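NADH dehydrogenase (Methanothermobacter marburgensis, PDB 4R81) binds flavin mononucleotide and probably uses it to pass electrons from NADH or NADPH to quinones. Local coordinates at residues A[16-21]-A[133-138]; A[85-90]-A[101-106]; A[89-94]-A[150-155]; A[175-178]-A[184-187]. All coordinates share one frame; numbering follows the deposited sequence.

Contact 1. Residues A[16-21]-A[133-138]. With FMN (flavin mononucleotide), chain E.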
# COMPACT_ATOMS: atom_id res chain seq x y z
N LYS A 16 -12.94 17.66 -5.06
CA LYS A 16 -13.61 17.16 -6.25
C LYS A 16 -12.70 16.18 -6.99
O LYS A 16 -11.55 16.49 -7.31
CB LYS A 16 -14.03 18.31 -7.16
CG LYS A 16 -15.07 19.22 -6.54
CD LYS A 16 -15.58 20.26 -7.53
CE LYS A 16 -14.66 21.46 -7.62
NZ LYS A 16 -14.77 22.33 -6.41
N SER A 17 -13.21 14.98 -7.22
CA SER A 17 -12.48 13.95 -7.95
C SER A 17 -13.51 12.94 -8.40
O SER A 17 -14.66 12.98 -7.96
CB SER A 17 -11.46 13.26 -7.05
OG SER A 17 -12.10 12.53 -6.02
N PHE A 18 -13.11 12.02 -9.26
CA PHE A 18 -14.03 10.97 -9.67
C PHE A 18 -14.42 10.11 -8.47
O PHE A 18 -15.57 9.69 -8.36
CB PHE A 18 -13.44 10.13 -10.79
CG PHE A 18 -14.36 9.04 -11.27
CD1 PHE A 18 -15.57 9.34 -11.88
CD2 PHE A 18 -14.00 7.71 -11.11
CE1 PHE A 18 -16.42 8.32 -12.32
CE2 PHE A 18 -14.83 6.70 -11.54
CZ PHE A 18 -16.04 7.00 -12.15
N SER A 19 -13.47 9.87 -7.57
CA SER A 19 -13.75 9.04 -6.40
C SER A 19 -14.90 9.61 -5.56
O SER A 19 -15.72 8.88 -5.01
CB SER A 19 -12.49 8.87 -5.55
OG SER A 19 -11.56 8.01 -6.19
N ARG A 20 -14.96 10.94 -5.48
CA ARG A 20 -16.04 11.61 -4.77
C ARG A 20 -17.40 11.34 -5.44
O ARG A 20 -18.40 11.13 -4.76
CB ARG A 20 -15.78 13.11 -4.68
CG ARG A 20 -16.82 13.88 -3.90
CD ARG A 20 -16.54 13.82 -2.42
NE ARG A 20 -15.20 14.32 -2.11
CZ ARG A 20 -14.67 14.32 -0.89
NH1 ARG A 20 -15.38 13.85 0.13
NH2 ARG A 20 -13.44 14.78 -0.68
N GLU A 21 -17.42 11.33 -6.77
CA GLU A 21 -18.65 11.00 -7.49
C GLU A 21 -19.01 9.54 -7.30
O GLU A 21 -20.19 9.18 -7.26
CB GLU A 21 -18.49 11.32 -8.98
CG GLU A 21 -18.10 12.77 -9.26
CD GLU A 21 -18.02 13.06 -10.74
OE1 GLU A 21 -19.07 13.02 -11.40
OE2 GLU A 21 -16.90 13.32 -11.23
N LEU A 133 -14.57 -0.24 -4.07
CA LEU A 133 -14.79 0.49 -5.31
C LEU A 133 -13.51 1.25 -5.62
O LEU A 133 -13.22 2.30 -5.03
CB LEU A 133 -15.99 1.44 -5.20
CG LEU A 133 -17.35 0.84 -4.84
CD1 LEU A 133 -18.45 1.91 -4.80
CD2 LEU A 133 -17.74 -0.26 -5.81
N CYS A 134 -12.72 0.69 -6.53
CA CYS A 134 -11.40 1.22 -6.83
C CYS A 134 -11.36 1.83 -8.23
O CYS A 134 -11.57 1.14 -9.23
CB CYS A 134 -10.38 0.08 -6.73
SG CYS A 134 -8.72 0.53 -7.21
N SER A 135 -11.11 3.13 -8.30
CA SER A 135 -11.03 3.82 -9.58
C SER A 135 -9.60 3.72 -10.11
O SER A 135 -8.65 3.93 -9.37
CB SER A 135 -11.43 5.28 -9.42
OG SER A 135 -11.17 6.01 -10.60
N ALA A 136 -9.45 3.39 -11.39
CA ALA A 136 -8.10 3.21 -11.95
C ALA A 136 -7.97 3.87 -13.30
O ALA A 136 -8.95 3.96 -14.05
CB ALA A 136 -7.77 1.73 -12.06
N GLY A 137 -6.77 4.35 -13.61
CA GLY A 137 -6.48 4.87 -14.93
C GLY A 137 -6.51 3.78 -15.98
O GLY A 137 -7.10 3.93 -17.05
N HIS A 138 -5.85 2.66 -15.68
CA HIS A 138 -5.89 1.51 -16.58
C HIS A 138 -7.29 0.91 -16.62
O HIS A 138 -8.06 1.04 -15.68
CB HIS A 138 -4.89 0.44 -16.13
CG HIS A 138 -3.48 0.78 -16.49
ND1 HIS A 138 -3.06 0.92 -17.79
CD2 HIS A 138 -2.40 1.02 -15.71
CE1 HIS A 138 -1.78 1.22 -17.81
NE2 HIS A 138 -1.35 1.29 -16.56
N1 FMN E . -3.89 4.11 -12.42
C2 FMN E . -3.65 2.76 -12.59
O2 FMN E . -4.36 2.11 -13.35
N3 FMN E . -2.63 2.13 -11.91
C4 FMN E . -1.83 2.85 -11.04
O4 FMN E . -0.93 2.27 -10.44
C4A FMN E . -2.06 4.21 -10.86
N5 FMN E . -1.27 4.96 -10.01
C5A FMN E . -1.52 6.30 -9.83
C6 FMN E . -0.73 7.05 -8.95
C7 FMN E . -0.96 8.41 -8.77
C7M FMN E . -0.12 9.20 -7.81
C8 FMN E . -2.00 9.03 -9.46
C8M FMN E . -2.27 10.50 -9.27
C9 FMN E . -2.78 8.28 -10.34
C9A FMN E . -2.55 6.92 -10.52
N10 FMN E . -3.33 6.17 -11.39
C10 FMN E . -3.09 4.83 -11.55
C1' FMN E . -4.47 6.80 -12.13
C2' FMN E . -5.59 6.94 -11.08
O2' FMN E . -6.09 5.69 -10.66
C3' FMN E . -6.69 7.87 -11.58
O3' FMN E . -6.14 9.18 -11.57
C4' FMN E . -7.91 7.81 -10.67
O4' FMN E . -8.56 6.56 -10.74
C5' FMN E . -8.91 8.90 -11.01
O5' FMN E . -9.82 8.95 -9.94
P FMN E . -9.85 10.25 -9.00
O1P FMN E . -10.33 11.41 -9.85
O2P FMN E . -10.80 10.02 -7.85
O3P FMN E . -8.44 10.53 -8.52
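S135 OG lies at the edge of the F18 ring, next to the phosphate and ribityl chain of the flavin mononucleotide. The F18 side chain begins at CB, which lies 3.5 Å from FMN O1P. Its CG stands anti to the backbone N (chi1 -180°), and this turns the ring away from the phosphate toward the end of strand 129-135. CD2 then comes to 3.3 Å from S135 OG in the conformer described; a second was also modelled. CE2, one atom further out, lies 3.8 Å from the same oxygen. The hydroxyl therefore sits near the ring plane. The ring's other neighbours include M177 and R185.

This is the phosphate site of a flavodoxin-like fold: the N-terminus of helix 18-32 faces the cofactor phosphate. S17 is the N-cap, and its OG accepts a weak bond from R20 N. The backbone N of F18 gives a hydrogen bond to FMN O1P. Two donors of S19 grip one oxygen: its N and its OG each reach FMN O2P at 2.7 Å. The positive end of the helix dipole would favour the charged phosphate.

S135 OG also hydrogen-bonds FMN O4' at 2.7 Å, and either hydroxyl could be the donor. Past the strand end, backbone NH groups bond the pyrimidine side of the flavin. G137 N donates to FMN N1 at 3.1 Å. H138 N donates to FMN O2 at 2.8 Å, in a nearly straight bond (167°). The H138 side chain leans obliquely against the same O2. Y56 OH of the second subunit adds a further hydrogen bond to the cofactor.

Contact 2. Residues A[85-90]-A[101-106]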
# COMPACT_ATOMS: atom_id res chain seq x y z
N LEU A 85 -18.83 -2.97 5.33
CA LEU A 85 -17.82 -1.94 5.13
C LEU A 85 -17.71 -1.65 3.65
O LEU A 85 -18.02 -2.50 2.80
CB LEU A 85 -16.45 -2.38 5.66
CG LEU A 85 -16.31 -2.66 7.16
CD1 LEU A 85 -14.92 -3.21 7.50
CD2 LEU A 85 -16.62 -1.42 8.00
N ALA A 86 -17.29 -0.45 3.31
CA ALA A 86 -16.95 -0.14 1.94
C ALA A 86 -15.67 0.66 1.91
O ALA A 86 -15.36 1.39 2.84
CB ALA A 86 -18.09 0.61 1.26
N PHE A 87 -14.90 0.48 0.84
CA PHE A 87 -13.64 1.18 0.66
C PHE A 87 -13.64 1.80 -0.72
O PHE A 87 -13.79 1.11 -1.73
CB PHE A 87 -12.46 0.20 0.82
CG PHE A 87 -12.39 -0.41 2.18
CD1 PHE A 87 -13.16 -1.53 2.50
CD2 PHE A 87 -11.57 0.14 3.16
CE1 PHE A 87 -13.10 -2.09 3.78
CE2 PHE A 87 -11.51 -0.42 4.44
CZ PHE A 87 -12.28 -1.53 4.75
N ILE A 88 -13.52 3.12 -0.76
CA ILE A 88 -13.60 3.88 -2.00
C ILE A 88 -12.35 4.73 -2.13
O ILE A 88 -12.08 5.59 -1.28
CB ILE A 88 -14.87 4.76 -2.03
CG1 ILE A 88 -16.12 3.87 -1.94
CG2 ILE A 88 -14.89 5.64 -3.29
CD1 ILE A 88 -17.43 4.65 -1.90
N TYR A 89 -11.58 4.48 -3.18
CA TYR A 89 -10.27 5.11 -3.35
C TYR A 89 -9.79 4.99 -4.78
O TYR A 89 -10.24 4.12 -5.53
CB TYR A 89 -9.25 4.47 -2.39
CG TYR A 89 -9.05 2.99 -2.61
CD1 TYR A 89 -9.86 2.06 -1.97
CD2 TYR A 89 -8.07 2.51 -3.47
CE1 TYR A 89 -9.71 0.70 -2.17
CE2 TYR A 89 -7.90 1.14 -3.68
CZ TYR A 89 -8.73 0.24 -3.02
OH TYR A 89 -8.58 -1.11 -3.21
N PRO A 90 -8.86 5.87 -5.19
CA PRO A 90 -8.18 5.72 -6.47
C PRO A 90 -6.99 4.77 -6.37
O PRO A 90 -6.31 4.71 -5.33
CB PRO A 90 -7.67 7.13 -6.75
CG PRO A 90 -7.39 7.69 -5.39
CD PRO A 90 -8.47 7.12 -4.50
N LYS A 101 -3.84 2.86 3.40
CA LYS A 101 -2.93 1.80 3.82
C LYS A 101 -2.65 1.95 5.30
O LYS A 101 -2.62 0.95 6.04
CB LYS A 101 -1.62 1.84 3.03
CG LYS A 101 -0.58 0.80 3.47
CD LYS A 101 -1.18 -0.62 3.52
CE LYS A 101 -0.12 -1.70 3.56
NZ LYS A 101 0.75 -1.58 4.76
N GLY A 102 -2.47 3.19 5.74
CA GLY A 102 -2.16 3.46 7.13
C GLY A 102 -3.34 3.18 8.04
O GLY A 102 -3.15 2.82 9.20
N TRP A 103 -4.55 3.31 7.50
CA TRP A 103 -5.74 2.92 8.23
C TRP A 103 -5.69 1.43 8.55
O TRP A 103 -5.92 1.03 9.68
CB TRP A 103 -6.99 3.27 7.42
CG TRP A 103 -8.29 3.09 8.15
CD1 TRP A 103 -8.96 4.03 8.88
CD2 TRP A 103 -9.11 1.90 8.18
NE1 TRP A 103 -10.13 3.50 9.38
CE2 TRP A 103 -10.25 2.20 8.96
CE3 TRP A 103 -8.99 0.62 7.62
CZ2 TRP A 103 -11.26 1.26 9.21
CZ3 TRP A 103 -9.99 -0.31 7.87
CH2 TRP A 103 -11.11 0.02 8.65
N PHE A 104 -5.34 0.59 7.57
CA PHE A 104 -5.19 -0.83 7.85
C PHE A 104 -4.09 -1.07 8.89
O PHE A 104 -4.30 -1.80 9.87
CB PHE A 104 -4.90 -1.63 6.57
CG PHE A 104 -6.08 -1.73 5.64
CD1 PHE A 104 -7.20 -2.48 5.97
CD2 PHE A 104 -6.07 -1.07 4.41
CE1 PHE A 104 -8.29 -2.56 5.12
CE2 PHE A 104 -7.16 -1.15 3.55
CZ PHE A 104 -8.26 -1.90 3.90
N ASP A 105 -2.93 -0.44 8.70
CA ASP A 105 -1.78 -0.63 9.60
C ASP A 105 -2.17 -0.34 11.05
O ASP A 105 -1.77 -1.07 11.97
CB ASP A 105 -0.61 0.29 9.24
CG ASP A 105 -0.02 0.01 7.86
OD1 ASP A 105 -0.28 -1.06 7.28
OD2 ASP A 105 0.73 0.89 7.36
N ARG A 106 -2.94 0.72 11.24
CA ARG A 106 -3.27 1.22 12.58
C ARG A 106 -4.57 0.68 13.17
O ARG A 106 -4.71 0.60 14.40
CB ARG A 106 -3.31 2.76 12.56
CG ARG A 106 -1.99 3.42 12.17
CD ARG A 106 -2.01 4.91 12.45
NE ARG A 106 -2.26 5.16 13.87
CZ ARG A 106 -3.26 5.89 14.36
NH1 ARG A 106 -4.10 6.51 13.54
NH2 ARG A 106 -3.40 6.02 15.67
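The backbones of strand 84-90 and helix 98-107 stay well apart here, with the CA atoms of the nearest pair, F87 and W103, 11.1 Å from each other. Three buried aromatic side chains fill the gap. F87 reaches out from the strand and brings CE2 against both W103 and F104. They form an aromatic cluster joining helix 98-107 to the central parallel sheet of the flavodoxin-like fold.

Against W103 the F87 ring makes an offset edge-to-face pair. Its edge points to the face of the indole six-membered ring, with the planes at 72° and the centroids 5.8 Å apart. The closest atoms are F87 CE2 and W103 CZ3, at 3.8 Å.

F104 comes at F87 from the opposite direction. These two planes are near parallel, at 24°, but the rings are slid so far that they barely overlap. F87 CE2 is 3.6 Å from F104 CZ. The helix rings also touch each other: W103 CE3 lies 3.9 Å above one face of F104, toward its rim. With W103 CG anti to its backbone N (chi1 -173°), the two rings converge on F87 CE2.

The polar edge of the indole is satisfied by E75, which accepts from W103 NE1. W108 meets both helix rings edge-to-face. L9 of strand 5-10 packs on F87 and W103, while helix 148-162 brings L161 to F87 and M156 to F104.

Contact 3. Residues A[89-94]-A[150-155]. With FMN (flavin mononucleotide), chain E.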
# COMPACT_ATOMS: atom_id res chain seq x y z
N TYR A 89 -11.58 4.48 -3.18
CA TYR A 89 -10.27 5.11 -3.35
C TYR A 89 -9.79 4.99 -4.78
O TYR A 89 -10.24 4.12 -5.53
CB TYR A 89 -9.25 4.47 -2.39
CG TYR A 89 -9.05 2.99 -2.61
CD1 TYR A 89 -9.86 2.06 -1.97
CD2 TYR A 89 -8.07 2.51 -3.47
CE1 TYR A 89 -9.71 0.70 -2.17
CE2 TYR A 89 -7.90 1.14 -3.68
CZ TYR A 89 -8.73 0.24 -3.02
OH TYR A 89 -8.58 -1.11 -3.21
N PRO A 90 -8.86 5.87 -5.19
CA PRO A 90 -8.18 5.72 -6.47
C PRO A 90 -6.99 4.77 -6.37
O PRO A 90 -6.31 4.71 -5.33
CB PRO A 90 -7.67 7.13 -6.75
CG PRO A 90 -7.39 7.69 -5.39
CD PRO A 90 -8.47 7.12 -4.50
N LEU A 91 -6.73 4.04 -7.44
CA LEU A 91 -5.59 3.14 -7.52
C LEU A 91 -4.33 3.96 -7.72
O LEU A 91 -4.19 4.63 -8.74
CB LEU A 91 -5.75 2.19 -8.70
CG LEU A 91 -4.76 1.03 -8.70
CD1 LEU A 91 -4.89 0.29 -7.38
CD2 LEU A 91 -4.97 0.10 -9.89
N TRP A 92 -3.42 3.90 -6.75
CA TRP A 92 -2.13 4.60 -6.83
C TRP A 92 -1.00 3.60 -6.67
O TRP A 92 -0.84 2.99 -5.61
CB TRP A 92 -2.00 5.67 -5.73
CG TRP A 92 -2.87 6.88 -5.91
CD1 TRP A 92 -3.65 7.19 -6.98
CD2 TRP A 92 -3.05 7.94 -4.96
NE1 TRP A 92 -4.30 8.38 -6.76
CE2 TRP A 92 -3.95 8.86 -5.53
CE3 TRP A 92 -2.52 8.21 -3.69
CZ2 TRP A 92 -4.35 10.03 -4.87
CZ3 TRP A 92 -2.92 9.37 -3.03
CH2 TRP A 92 -3.83 10.26 -3.62
N TRP A 93 -0.19 3.44 -7.71
CA TRP A 93 0.91 2.47 -7.69
C TRP A 93 0.42 1.09 -7.25
O TRP A 93 1.05 0.39 -6.44
CB TRP A 93 2.13 3.02 -6.90
CG TRP A 93 2.56 4.30 -7.57
CD1 TRP A 93 2.33 5.57 -7.15
CD2 TRP A 93 3.18 4.42 -8.86
NE1 TRP A 93 2.80 6.48 -8.07
CE2 TRP A 93 3.33 5.80 -9.13
CE3 TRP A 93 3.65 3.49 -9.80
CZ2 TRP A 93 3.93 6.27 -10.31
CZ3 TRP A 93 4.24 3.96 -10.96
CH2 TRP A 93 4.39 5.34 -11.21
N SER A 94 -0.72 0.72 -7.82
CA SER A 94 -1.29 -0.61 -7.71
C SER A 94 -1.72 -1.03 -6.30
O SER A 94 -1.87 -2.21 -6.03
CB SER A 94 -0.34 -1.65 -8.33
OG SER A 94 -0.16 -1.37 -9.71
N GLU A 150 -5.40 -9.36 -10.13
CA GLU A 150 -5.28 -10.54 -9.28
C GLU A 150 -4.50 -10.24 -8.00
O GLU A 150 -4.86 -10.70 -6.91
CB GLU A 150 -4.61 -11.67 -10.07
CG GLU A 150 -4.39 -12.95 -9.29
CD GLU A 150 -4.04 -14.11 -10.20
OE1 GLU A 150 -4.43 -14.06 -11.39
OE2 GLU A 150 -3.39 -15.07 -9.74
N SER A 151 -3.43 -9.45 -8.13
CA SER A 151 -2.65 -9.04 -6.98
C SER A 151 -3.52 -8.27 -6.01
O SER A 151 -3.48 -8.49 -4.79
CB SER A 151 -1.48 -8.16 -7.42
OG SER A 151 -0.60 -8.88 -8.26
N MET A 152 -4.33 -7.37 -6.56
CA MET A 152 -5.17 -6.54 -5.72
C MET A 152 -6.25 -7.34 -5.03
O MET A 152 -6.59 -7.05 -3.89
CB MET A 152 -5.76 -5.39 -6.52
CG MET A 152 -4.69 -4.52 -7.12
SD MET A 152 -5.37 -2.98 -7.73
CE MET A 152 -6.59 -3.58 -8.88
N ARG A 153 -6.77 -8.36 -5.70
CA ARG A 153 -7.71 -9.27 -5.06
C ARG A 153 -7.04 -10.04 -3.92
O ARG A 153 -7.60 -10.14 -2.83
CB ARG A 153 -8.35 -10.22 -6.08
CG ARG A 153 -9.36 -9.53 -7.00
CD ARG A 153 -10.12 -10.53 -7.86
NE ARG A 153 -9.26 -11.18 -8.85
CZ ARG A 153 -9.08 -10.73 -10.09
NH1 ARG A 153 -9.72 -9.64 -10.49
NH2 ARG A 153 -8.28 -11.38 -10.93
N SER A 154 -5.83 -10.55 -4.15
CA SER A 154 -5.09 -11.29 -3.13
C SER A 154 -4.81 -10.44 -1.89
O SER A 154 -4.93 -10.91 -0.76
CB SER A 154 -3.76 -11.80 -3.69
OG SER A 154 -3.99 -12.78 -4.69
N VAL A 155 -4.45 -9.19 -2.13
CA VAL A 155 -4.04 -8.30 -1.05
C VAL A 155 -5.24 -7.69 -0.32
O VAL A 155 -5.37 -7.82 0.90
CB VAL A 155 -3.12 -7.20 -1.61
CG1 VAL A 155 -2.82 -6.14 -0.54
CG2 VAL A 155 -1.82 -7.82 -2.12
N1 FMN E . -3.89 4.11 -12.42
C2 FMN E . -3.65 2.76 -12.59
O2 FMN E . -4.36 2.11 -13.35
N3 FMN E . -2.63 2.13 -11.91
C4 FMN E . -1.83 2.85 -11.04
O4 FMN E . -0.93 2.27 -10.44
C4A FMN E . -2.06 4.21 -10.86
N5 FMN E . -1.27 4.96 -10.01
C5A FMN E . -1.52 6.30 -9.83
C6 FMN E . -0.73 7.05 -8.95
C7 FMN E . -0.96 8.41 -8.77
C7M FMN E . -0.12 9.20 -7.81
C8 FMN E . -2.00 9.03 -9.46
C8M FMN E . -2.27 10.50 -9.27
C9 FMN E . -2.78 8.28 -10.34
C9A FMN E . -2.55 6.92 -10.52
N10 FMN E . -3.33 6.17 -11.39
C10 FMN E . -3.09 4.83 -11.55
C1' FMN E . -4.47 6.80 -12.13
C2' FMN E . -5.59 6.94 -11.08
O2' FMN E . -6.09 5.69 -10.66
C3' FMN E . -6.69 7.87 -11.58
O3' FMN E . -6.14 9.18 -11.57
C4' FMN E . -7.91 7.81 -10.67
O4' FMN E . -8.56 6.56 -10.74
C5' FMN E . -8.91 8.90 -11.01
O5' FMN E . -9.82 8.95 -9.94
P FMN E . -9.85 10.25 -9.00
O1P FMN E . -10.33 11.41 -9.85
O2P FMN E . -10.80 10.02 -7.85
O3P FMN E . -8.44 10.53 -8.52
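L91 and M152 reach toward each other, tip to tip, between the flavin loop and helix 148-162. S151 lies just before M152. Its OG bonds back to G147 O, and its side chain packs on S154 of the second subunit. M152 carries the contact. Its CG lies 3.8 Å from the backbone O of S94. Its SD then meets both methyls of L91, at 3.3 Å from CD1 and 3.8 Å from CD2. A bend at chi3 (-57°) brings M152 CE toward L91 CD2. R153 turns elsewhere and pairs with E144. V155 packs on S151 of the second subunit.

L91 CD2 also approaches FMN N3, at 3.7 Å. This leucine therefore separates the methionine from the isoalloxazine. The loop holds the flavin largely by its backbone. L91 O accepts from FMN O2', and W93 N donates to FMN N5 at 3.0 Å (160°). W92 and W93 each turn a ring face to the benzenoid part of the flavin.

The contact lies where the loop leaves strand 84-90. Y89 of that strand packs on M156 of helix 148-162, and M171 and I173 of strand 169-174 pack on M152.

Contact 4. Residues A[175-178]-A[184-187]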
# COMPACT_ATOMS: atom_id res chain seq x y z
N GLY A 175 -12.30 1.20 -14.09
CA GLY A 175 -11.12 1.56 -14.85
C GLY A 175 -11.37 2.49 -16.02
O GLY A 175 -12.51 2.81 -16.34
N GLY A 176 -10.28 2.94 -16.64
CA GLY A 176 -10.35 3.80 -17.81
C GLY A 176 -10.37 5.28 -17.48
O GLY A 176 -10.58 6.13 -18.37
N MET A 177 -10.14 5.61 -16.22
CA MET A 177 -10.20 7.00 -15.77
C MET A 177 -8.85 7.70 -15.93
O MET A 177 -8.18 8.01 -14.95
CB MET A 177 -10.69 7.08 -14.33
CG MET A 177 -11.93 6.24 -14.05
SD MET A 177 -13.27 6.49 -15.22
CE MET A 177 -13.71 8.20 -14.90
N VAL A 178 -8.46 7.92 -17.18
CA VAL A 178 -7.24 8.67 -17.45
C VAL A 178 -7.59 10.14 -17.57
O VAL A 178 -8.70 10.49 -17.96
CB VAL A 178 -6.53 8.15 -18.72
CG1 VAL A 178 -6.00 6.74 -18.48
CG2 VAL A 178 -7.47 8.16 -19.90
N CYS A 184 -15.38 6.56 -19.73
CA CYS A 184 -15.85 5.47 -18.86
C CYS A 184 -16.57 5.98 -17.63
O CYS A 184 -16.97 5.19 -16.77
CB CYS A 184 -14.68 4.59 -18.43
SG CYS A 184 -13.83 3.82 -19.80
N ARG A 185 -16.74 7.29 -17.54
CA ARG A 185 -17.29 7.89 -16.33
C ARG A 185 -18.71 7.43 -16.01
O ARG A 185 -19.00 7.00 -14.90
CB ARG A 185 -17.22 9.41 -16.42
CG ARG A 185 -17.50 10.09 -15.10
CD ARG A 185 -17.78 11.56 -15.30
NE ARG A 185 -18.71 12.04 -14.28
CZ ARG A 185 -19.32 13.21 -14.34
NH1 ARG A 185 -19.11 14.02 -15.37
NH2 ARG A 185 -20.15 13.56 -13.37
N GLU A 186 -19.61 7.53 -16.99
CA GLU A 186 -21.01 7.22 -16.74
C GLU A 186 -21.24 5.75 -16.41
O GLU A 186 -22.03 5.42 -15.53
CB GLU A 186 -21.88 7.66 -17.92
CG GLU A 186 -23.13 8.38 -17.49
CD GLU A 186 -22.83 9.49 -16.50
OE1 GLU A 186 -23.50 9.54 -15.44
OE2 GLU A 186 -21.91 10.30 -16.76
N ILE A 187 -20.55 4.87 -17.11
CA ILE A 187 -20.72 3.45 -16.89
C ILE A 187 -20.18 3.05 -15.52
O ILE A 187 -20.76 2.22 -14.82
CB ILE A 187 -20.11 2.62 -18.05
CG1 ILE A 187 -20.28 1.12 -17.83
CG2 ILE A 187 -18.63 2.93 -18.24
CD1 ILE A 187 -19.68 0.31 -18.95
O HOH W 1 -13.02 7.81 -18.60
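M177 folds back on itself, with turns at chi2 (-50°) and chi3 (-65°), and this brings its sulfur and methyl to the start of helix 185-197. C184 has SG anti to its own carbonyl carbon (chi1 -61°), which places the thiol beside G176. The end of M177 lies against C184 and R185, where helix 185-197 begins. Its SD is 4.0 Å from C184 CB. Its CE is 3.9 Å from R185 CA and 4.0 Å from R185 CB.

C184 CB rests 3.5 Å from the carbonyl O of G175. The G176 backbone has a conformation that suits glycine, and its CA lies 4.0 Å from C184 SG. M177 is the centre of an inverse gamma turn and belongs to the FMN pocket. The contact joins the loop after strand 169-174 to helix 185-197.

A water joins the two backbones. It donates to G176 O at 3.0 Å and accepts from C184 N at 2.9 Å. The arginine head leaves along an extended chain and lies toward E21, its aliphatic part packing on F18. The direct touches are apolar or van der Waals, while the water satisfies a carbonyl and an amide too far apart to bond directly.

Overall arrangement
Contacts 1 and 3 both touch the same FMN, and their centres are 13 Å apart. Contact 1 takes the phosphate, ribityl chain and pyrimidine edge; contact 3 supplies the loop beside the isoalloxazine. S135 O and L91 N join them at 2.7 Å, a probable hydrogen bond. Contact 4 lies about 8 Å from contact 1, centre to centre. It extends the pocket wall through M177, and A136 O lies 3.0 Å from M177 N. Contact 2 shares Y89 and P90 with contact 3 but sits deeper in the chain. Its D105 lies at the other FMN of the dimer, together with Y56, I60 and D159. Contacts 2 and 4 lie farthest apart, centres 22 Å.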